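Local coordinates for protein superoxide dismutase [Cu-Zn] (Bacteroidetes bacterium GWA2_30_7, PDB 7B4O) that probably catalyses the dismutation of superoxide to dioxygen and hydrogen peroxide, as copper-zinc superoxide dismutases do, and here holds zinc at both active-site metal positions, at residues G68-P72 with H86-L90; I118-M123 with G147-I151; K20-I25 with V37-L43. All coordinates share one frame; numbering follows the deposited sequence.

Followed from the N terminus, the three contacts come one after another along the chain, none nested in or crossing another. Contact 3 (20-25 with 37-43) closes the hairpin of strands 22-30 and 33-41. Contact 1 (68-72 with 86-90) then closes residues 73-85, part of the long metal-binding connection between strands 46-53 and 89-95, and contact 2 (118-123 with 147-151) pairs strand 122-126 with the final strand, 143-151. Contact 2 is the bridge: Arg-121 NE packs 3.3 Å from Phe-70 CE1 of contact 1, and Met-123 CG lies 3.8 Å from Ile-25 CD1 of contact 3. Contacts 1 and 3 do not touch; their centres are about 20 Å apart, on opposite sides of the chain's centre.

Contact 1 of 3, residues G68-P72 with H86-L90; sequences GHFNP and HIGDL. With ZN (zinc ion), chain F.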
loop_
_atom_site.group_PDB
_atom_site.type_symbol
_atom_site.label_atom_id
_atom_site.label_comp_id
_atom_site.label_asym_id
_atom_site.label_seq_id
_atom_site.Cartn_x
_atom_site.Cartn_y
_atom_site.Cartn_z
ATOM N N GLY A 68 -11.090 1.622 11.276
ATOM C CA GLY A 68 -11.961 2.803 11.222
ATOM C C GLY A 68 -11.297 3.962 10.514
ATOM O O GLY A 68 -10.242 3.760 9.880
ATOM N N HIS A 69 -11.897 5.142 10.589
ATOM C CA HIS A 69 -11.371 6.347 9.909
ATOM C C HIS A 69 -10.020 6.725 10.514
ATOM O O HIS A 69 -9.842 6.600 11.743
ATOM C CB HIS A 69 -12.383 7.493 9.933
ATOM C CG HIS A 69 -13.545 7.194 9.065
ATOM N ND1 HIS A 69 -14.499 8.131 8.735
ATOM C CD2 HIS A 69 -13.852 6.056 8.380
ATOM C CE1 HIS A 69 -15.361 7.580 7.900
ATOM N NE2 HIS A 69 -14.994 6.302 7.675
ATOM N N PHE A 70 -9.098 7.170 9.675
ATOM C CA PHE A 70 -7.814 7.704 10.166
ATOM C C PHE A 70 -8.122 9.000 10.934
ATOM O O PHE A 70 -8.599 10.000 10.341
ATOM C CB PHE A 70 -6.837 7.904 9.020
ATOM C CG PHE A 70 -5.498 8.433 9.451
ATOM C CD1 PHE A 70 -4.816 7.832 10.495
ATOM C CD2 PHE A 70 -4.921 9.513 8.811
ATOM C CE1 PHE A 70 -3.566 8.294 10.882
ATOM C CE2 PHE A 70 -3.679 9.990 9.217
ATOM C CZ PHE A 70 -3.011 9.378 10.248
ATOM N N ASN A 71 -7.886 8.963 12.244
ATOM C CA ASN A 71 -8.392 10.000 13.170
ATOM C C ASN A 71 -7.367 10.245 14.270
ATOM O O ASN A 71 -7.681 10.133 15.454
ATOM C CB ASN A 71 -9.753 9.589 13.726
ATOM C CG ASN A 71 -10.396 10.675 14.560
ATOM O OD1 ASN A 71 -10.092 11.862 14.398
ATOM N ND2 ASN A 71 -11.304 10.261 15.419
ATOM N N PRO A 72 -6.132 10.648 13.919
ATOM C CA PRO A 72 -5.097 10.849 14.932
ATOM C C PRO A 72 -5.419 12.011 15.885
ATOM O O PRO A 72 -4.880 12.019 16.983
ATOM C CB PRO A 72 -3.844 11.111 14.099
ATOM C CG PRO A 72 -4.371 11.709 12.820
ATOM C CD PRO A 72 -5.658 10.944 12.556
ATOM N N HIS A 86 -12.322 14.036 10.708
ATOM C CA HIS A 86 -11.180 13.103 10.761
ATOM C C HIS A 86 -10.191 13.517 9.671
ATOM O O HIS A 86 -10.639 14.021 8.625
ATOM C CB HIS A 86 -11.664 11.671 10.495
ATOM C CG HIS A 86 -12.685 11.186 11.460
ATOM N ND1 HIS A 86 -13.712 10.349 11.103
ATOM C CD2 HIS A 86 -12.840 11.426 12.780
ATOM C CE1 HIS A 86 -14.425 10.071 12.177
ATOM N NE2 HIS A 86 -13.921 10.721 13.203
ATOM N N ILE A 87 -8.899 13.317 9.901
ATOM C CA ILE A 87 -7.895 13.502 8.819
ATOM C C ILE A 87 -8.369 12.704 7.595
ATOM O O ILE A 87 -8.264 13.214 6.469
ATOM C CB ILE A 87 -6.485 13.093 9.266
ATOM C CG1 ILE A 87 -5.960 13.959 10.414
ATOM C CG2 ILE A 87 -5.539 13.120 8.076
ATOM C CD1 ILE A 87 -5.970 15.448 10.147
ATOM N N GLY A 88 -8.930 11.518 7.813
ATOM C CA GLY A 88 -9.312 10.627 6.697
ATOM C C GLY A 88 -10.602 11.015 5.988
ATOM O O GLY A 88 -11.018 10.257 5.085
ATOM N N ASP A 89 -11.276 12.099 6.367
ATOM C CA ASP A 89 -12.603 12.453 5.804
ATOM C C ASP A 89 -12.449 13.205 4.487
ATOM O O ASP A 89 -12.448 14.440 4.485
ATOM C CB ASP A 89 -13.439 13.229 6.823
ATOM C CG ASP A 89 -13.882 12.368 7.985
ATOM O OD1 ASP A 89 -13.774 11.106 7.881
ATOM O OD2 ASP A 89 -14.333 12.958 8.994
ATOM N N LEU A 90 -12.319 12.462 3.378
ATOM C CA LEU A 90 -12.127 13.059 2.036
ATOM C C LEU A 90 -13.468 13.113 1.285
ATOM O O LEU A 90 -13.438 13.395 0.093
ATOM C CB LEU A 90 -11.079 12.268 1.247
ATOM C CG LEU A 90 -9.775 11.933 1.972
ATOM C CD1 LEU A 90 -8.747 11.420 0.979
ATOM C CD2 LEU A 90 -9.188 13.111 2.743
HETATM ZN ZN ZN F . -14.601 10.119 9.306
HETATM O O HOH W 1 -8.114 13.242 13.002
#
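At the zinc site of the superoxide dismutase metal-binding loop, His-69, His-86 and Asp-89 converge on one ion from both segments, and His-77 supplies the fourth ligand. His-69 ND1 binds at 2.1 Å, His-86 ND1 at 2.0 Å and Asp-89 OD1 at 1.9 Å from the zinc ion. His-69 CG lies anti to the carbonyl carbon (chi1 -69°), which carries ND1 to the metal. The imidazoles meet rim to rim with planes 86° apart, so shared coordination rather than stacking joins them. His-69 also binds the second active-site metal, here zinc too; it is thus the bridging histidine of the copper-zinc superoxide dismutase active site. The other carboxylate oxygen is also held: Asp-89 OD2 accepts the backbone N of His-86 at 2.9 Å, from above the carboxylate plane, and also Gly-78 N. A type I turn from His-86 to Asp-89 brings these two ligands together, and Gly-88 N within it donates to Phe-70 O at 3.0 Å. Beyond the metal, Ile-87 splits its branches: CG2 lies 3.7 Å from Phe-70 CD2, oblique to the ring, the two side chains running side by side, while CG1 meets Pro-72 CG. A water links Asn-71 OD1, which also accepts Lys-75 N, to Ile-87 N.

Contact 2 of 3, residues I118-M123 with G147-I151; sequences IIGRSM and GVIGI
Strands 122-126 and 143-151 of the beta-barrel pair here, and a type II turn from Ile-118 to Arg-121 leads into the first of them. Ser-122 faces Val-148 as an antiparallel non-hydrogen-bonded pair; Met-123 and Gly-147 form the hydrogen-bonded pair, with Met-123 N to Gly-147 O at 2.8 Å and Gly-147 N to Met-123 O at 3.0 Å. Pairing continues into the turn: Ile-149 N reaches Arg-121 O at 2.9 Å, nearly straight at 174°, and Ile-149 O accepts Gly-120 N at 2.8 Å. With phi 83°, Gly-120 occupies a turn position that favours glycine. Ile-149 is the central apolar group. Its CG1, anti to the carbonyl carbon (chi1 -57°), meets Met-123 CG at 4.0 Å, and the CG2 branch approaches Ile-118 CD1. Further along, Ile-119 CG2 packs 3.7 Å from Ile-151 CG1, the two side chains crossing at about a right angle. The same segments reach the dimer interface: Gly-120 and Ile-151 make backbone hydrogen bonds to the second subunit, and Val-148 packs against Val-148 and Arg-121 against Ile-151 of that subunit. Both backbone polar groups of the buried Ile-149 are satisfied across the contact while its side chain meets carbon, consistent with strand pairing and barrel core together holding the turn in place.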
loop_
_atom_site.group_PDB
_atom_site.type_symbol
_atom_site.label_atom_id
_atom_site.label_comp_id
_atom_site.label_asym_id
_atom_site.label_seq_id
_atom_site.Cartn_x
_atom_site.Cartn_y
_atom_site.Cartn_z
ATOM N N ILE A 118 -0.285 10.265 6.191
ATOM C CA ILE A 118 -1.209 9.291 5.544
ATOM C C ILE A 118 -0.416 8.140 4.940
ATOM O O ILE A 118 -1.055 7.187 4.451
ATOM C CB ILE A 118 -2.105 9.981 4.507
ATOM C CG1 ILE A 118 -1.305 10.510 3.313
ATOM C CG2 ILE A 118 -2.945 11.051 5.187
ATOM C CD1 ILE A 118 -2.166 10.910 2.153
ATOM N N ILE A 119 0.910 8.189 4.953
ATOM C CA ILE A 119 1.726 7.104 4.338
ATOM C C ILE A 119 1.502 5.817 5.132
ATOM O O ILE A 119 1.643 5.815 6.360
ATOM C CB ILE A 119 3.216 7.480 4.276
ATOM C CG1 ILE A 119 3.465 8.755 3.470
ATOM C CG2 ILE A 119 4.027 6.311 3.754
ATOM C CD1 ILE A 119 2.975 8.735 2.056
ATOM N N GLY A 120 1.172 4.738 4.428
ATOM C CA GLY A 120 0.942 3.412 5.029
ATOM C C GLY A 120 -0.464 3.265 5.581
ATOM O O GLY A 120 -0.761 2.202 6.147
ATOM N N ARG A 121 -1.315 4.271 5.416
ATOM C CA ARG A 121 -2.745 4.143 5.757
ATOM C C ARG A 121 -3.461 3.575 4.528
ATOM O O ARG A 121 -2.809 3.366 3.489
ATOM C CB ARG A 121 -3.321 5.490 6.208
ATOM C CG ARG A 121 -2.526 6.158 7.321
ATOM C CD ARG A 121 -2.523 5.366 8.602
ATOM N NE ARG A 121 -1.614 5.947 9.584
ATOM C CZ ARG A 121 -1.512 5.560 10.848
ATOM N NH1 ARG A 121 -2.291 4.605 11.322
ATOM N NH2 ARG A 121 -0.627 6.147 11.637
ATOM N N SER A 122 -4.754 3.332 4.625
ATOM C CA SER A 122 -5.547 2.782 3.511
ATOM C C SER A 122 -6.499 3.833 2.952
ATOM O O SER A 122 -6.977 4.690 3.681
ATOM C CB SER A 122 -6.305 1.565 3.936
ATOM O OG SER A 122 -7.058 1.824 5.112
ATOM N N MET A 123 -6.815 3.694 1.673
ATOM C CA MET A 123 -8.008 4.311 1.068
ATOM C C MET A 123 -9.099 3.251 1.061
ATOM O O MET A 123 -8.819 2.091 0.680
ATOM C CB MET A 123 -7.739 4.813 -0.352
ATOM C CG MET A 123 -6.867 6.065 -0.425
ATOM S SD MET A 123 -7.628 7.475 0.412
ATOM C CE MET A 123 -9.246 7.506 -0.349
ATOM N N GLY A 147 -7.064 0.188 -0.779
ATOM C CA GLY A 147 -5.663 0.227 -1.202
ATOM C C GLY A 147 -4.807 0.869 -0.143
ATOM O O GLY A 147 -5.365 1.520 0.737
ATOM N N VAL A 148 -3.508 0.680 -0.232
ATOM C CA VAL A 148 -2.538 1.241 0.735
ATOM C C VAL A 148 -1.821 2.419 0.088
ATOM O O VAL A 148 -1.429 2.351 -1.073
ATOM C CB VAL A 148 -1.576 0.163 1.257
ATOM C CG1 VAL A 148 -0.538 0.754 2.210
ATOM C CG2 VAL A 148 -2.347 -0.963 1.925
ATOM N N ILE A 149 -1.672 3.492 0.844
ATOM C CA ILE A 149 -1.039 4.749 0.374
ATOM C C ILE A 149 0.478 4.625 0.512
ATOM O O ILE A 149 0.983 4.439 1.639
ATOM C CB ILE A 149 -1.595 5.944 1.160
ATOM C CG1 ILE A 149 -3.114 6.023 1.042
ATOM C CG2 ILE A 149 -0.922 7.237 0.713
ATOM C CD1 ILE A 149 -3.763 6.983 2.034
ATOM N N GLY A 150 1.176 4.720 -0.617
ATOM C CA GLY A 150 2.632 4.569 -0.664
ATOM C C GLY A 150 3.349 5.847 -1.040
ATOM O O GLY A 150 2.716 6.794 -1.545
ATOM N N ILE A 151 4.665 5.819 -0.854
ATOM C CA ILE A 151 5.571 6.948 -1.193
ATOM C C ILE A 151 5.808 6.948 -2.703
ATOM O O ILE A 151 6.273 5.921 -3.227
ATOM C CB ILE A 151 6.871 6.811 -0.386
ATOM C CG1 ILE A 151 6.587 6.961 1.109
ATOM C CG2 ILE A 151 7.920 7.794 -0.868
ATOM C CD1 ILE A 151 7.731 6.557 1.994
#

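Contact 3 of 3, residues K20-I25 with V37-L43; sequences KVTGVI and VADLNGL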
loop_
_atom_site.group_PDB
_atom_site.type_symbol
_atom_site.label_atom_id
_atom_site.label_comp_id
_atom_site.label_asym_id
_atom_site.label_seq_id
_atom_site.Cartn_x
_atom_site.Cartn_y
_atom_site.Cartn_z
ATOM N N LYS A 20 -15.968 -4.812 -8.244
ATOM C CA LYS A 20 -15.044 -4.728 -9.408
ATOM C C LYS A 20 -14.377 -3.350 -9.458
ATOM O O LYS A 20 -13.777 -3.010 -10.479
ATOM C CB LYS A 20 -15.804 -5.010 -10.710
ATOM C CG LYS A 20 -16.977 -4.083 -10.981
ATOM C CD LYS A 20 -17.579 -4.157 -12.371
ATOM C CE LYS A 20 -18.635 -3.084 -12.560
ATOM N NZ LYS A 20 -19.114 -3.001 -13.959
ATOM N N VAL A 21 -14.476 -2.577 -8.380
ATOM C CA VAL A 21 -13.966 -1.175 -8.329
ATOM C C VAL A 21 -12.433 -1.194 -8.344
ATOM O O VAL A 21 -11.837 -1.888 -7.527
ATOM C CB VAL A 21 -14.500 -0.442 -7.082
ATOM C CG1 VAL A 21 -13.877 0.938 -6.951
ATOM C CG2 VAL A 21 -16.015 -0.353 -7.080
ATOM N N THR A 22 -11.838 -0.414 -9.247
ATOM C CA THR A 22 -10.376 -0.280 -9.410
ATOM C C THR A 22 -10.030 1.197 -9.598
ATOM O O THR A 22 -10.934 2.002 -9.876
ATOM C CB THR A 22 -9.862 -1.076 -10.614
ATOM O OG1 THR A 22 -10.449 -0.530 -11.803
ATOM C CG2 THR A 22 -10.180 -2.548 -10.513
ATOM N N GLY A 23 -8.756 1.546 -9.465
ATOM C CA GLY A 23 -8.324 2.891 -9.848
ATOM C C GLY A 23 -7.076 3.317 -9.130
ATOM O O GLY A 23 -6.469 2.505 -8.390
ATOM N N VAL A 24 -6.718 4.564 -9.363
ATOM C CA VAL A 24 -5.473 5.163 -8.823
ATOM C C VAL A 24 -5.829 6.504 -8.197
ATOM O O VAL A 24 -6.581 7.297 -8.811
ATOM C CB VAL A 24 -4.385 5.305 -9.904
ATOM C CG1 VAL A 24 -3.109 5.898 -9.330
ATOM C CG2 VAL A 24 -4.102 3.984 -10.603
ATOM N N ILE A 25 -5.266 6.732 -7.020
ATOM C CA ILE A 25 -5.381 8.015 -6.288
ATOM C C ILE A 25 -3.965 8.542 -6.074
ATOM O O ILE A 25 -3.110 7.768 -5.641
ATOM C CB ILE A 25 -6.134 7.824 -4.961
ATOM C CG1 ILE A 25 -7.493 7.160 -5.185
ATOM C CG2 ILE A 25 -6.259 9.155 -4.233
ATOM C CD1 ILE A 25 -7.890 6.249 -4.080
ATOM N N VAL A 37 -6.087 13.607 -6.342
ATOM C CA VAL A 37 -6.627 13.266 -7.684
ATOM C C VAL A 37 -6.967 11.782 -7.687
ATOM O O VAL A 37 -6.060 10.960 -7.504
ATOM C CB VAL A 37 -5.647 13.601 -8.821
ATOM C CG1 VAL A 37 -6.240 13.201 -10.169
ATOM C CG2 VAL A 37 -5.274 15.065 -8.816
ATOM N N ALA A 38 -8.230 11.459 -7.931
ATOM C CA ALA A 38 -8.717 10.068 -7.961
ATOM C C ALA A 38 -9.316 9.799 -9.333
ATOM O O ALA A 38 -10.090 10.628 -9.838
ATOM C CB ALA A 38 -9.717 9.821 -6.873
ATOM N N ASP A 39 -8.949 8.652 -9.901
ATOM C CA ASP A 39 -9.509 8.157 -11.176
ATOM C C ASP A 39 -9.866 6.695 -10.963
ATOM O O ASP A 39 -8.939 5.860 -10.927
ATOM C CB ASP A 39 -8.531 8.366 -12.322
ATOM C CG ASP A 39 -8.386 9.836 -12.638
ATOM O OD1 ASP A 39 -9.352 10.412 -13.182
ATOM O OD2 ASP A 39 -7.345 10.391 -12.284
ATOM N N LEU A 40 -11.157 6.420 -10.781
ATOM C CA LEU A 40 -11.657 5.061 -10.462
ATOM C C LEU A 40 -12.620 4.602 -11.552
ATOM O O LEU A 40 -13.178 5.434 -12.292
ATOM C CB LEU A 40 -12.383 5.072 -9.112
ATOM C CG LEU A 40 -11.702 5.814 -7.965
ATOM C CD1 LEU A 40 -12.517 5.643 -6.688
ATOM C CD2 LEU A 40 -10.258 5.372 -7.740
ATOM N N ASN A 41 -12.807 3.294 -11.627
ATOM C CA ASN A 41 -13.771 2.658 -12.551
ATOM C C ASN A 41 -14.504 1.534 -11.821
ATOM O O ASN A 41 -14.055 1.098 -10.748
ATOM C CB ASN A 41 -13.053 2.128 -13.792
ATOM C CG ASN A 41 -12.400 3.225 -14.605
ATOM O OD1 ASN A 41 -13.073 3.943 -15.336
ATOM N ND2 ASN A 41 -11.095 3.390 -14.449
ATOM N N GLY A 42 -15.606 1.080 -12.407
ATOM C CA GLY A 42 -16.354 -0.088 -11.912
ATOM C C GLY A 42 -17.290 0.255 -10.769
ATOM O O GLY A 42 -17.791 -0.687 -10.133
ATOM N N LEU A 43 -17.542 1.544 -10.519
ATOM C CA LEU A 43 -18.447 1.991 -9.431
ATOM C C LEU A 43 -19.893 2.055 -9.916
ATOM O O LEU A 43 -20.132 2.428 -11.059
ATOM C CB LEU A 43 -18.008 3.367 -8.932
ATOM C CG LEU A 43 -16.841 3.347 -7.964
ATOM C CD1 LEU A 43 -16.213 4.715 -7.886
ATOM C CD2 LEU A 43 -17.262 2.864 -6.584
HETATM O O HOH W 2 -18.272 -2.710 -8.210
HETATM O O HOH W 3 -9.394 1.457 -13.279
HETATM O O HOH W 4 -5.362 9.141 -10.779
#
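Val-21 lays its CG2 methyl against Leu-43 CD2 at 3.5 Å, tighter than usual carbon contact, at the open end of a beta hairpin. CG2 stands anti to the carbonyl carbon and CG1 anti to the backbone N (chi1 174°), which turns both methyls to Leu-43. With both methyls gone, as in an alanine at Val-21, a gap would probably open beside Leu-43 CD2. Between strand segments 22-25 and 37-41, whose axes run antiparallel at 177°, Thr-22 N donates to Asn-41 O at 3.1 Å and Asn-41 N returns to Thr-22 O at 2.9 Å; Val-24 and Asp-39 repeat this doubly bonded pairing. Gly-23 opposes Leu-40, and its backbone angles call for glycine, since a CB would clash with Asp-39 O and Leu-40 CD2. On that same face Ile-25 CG1 meets Ala-38 CB at 3.9 Å. The face of Thr-22, Val-24, Asp-39 and Asn-41 carries two water bridges: one water joins Thr-22 OG1 to Asn-41 ND2, another joins the backbone Val-24 O to Asp-39 OD2, while Asp-39 OD1 accepts His-102 ND1. The hairpin lies between strand 8-15, backbone-hydrogen-bonded to Gly-23 and Ile-25, and strand 101-107, backbone-hydrogen-bonded to Ala-38 and Leu-40, its apolar face against Phe-50 of strand 46-53 and Ile-93 of strand 89-95.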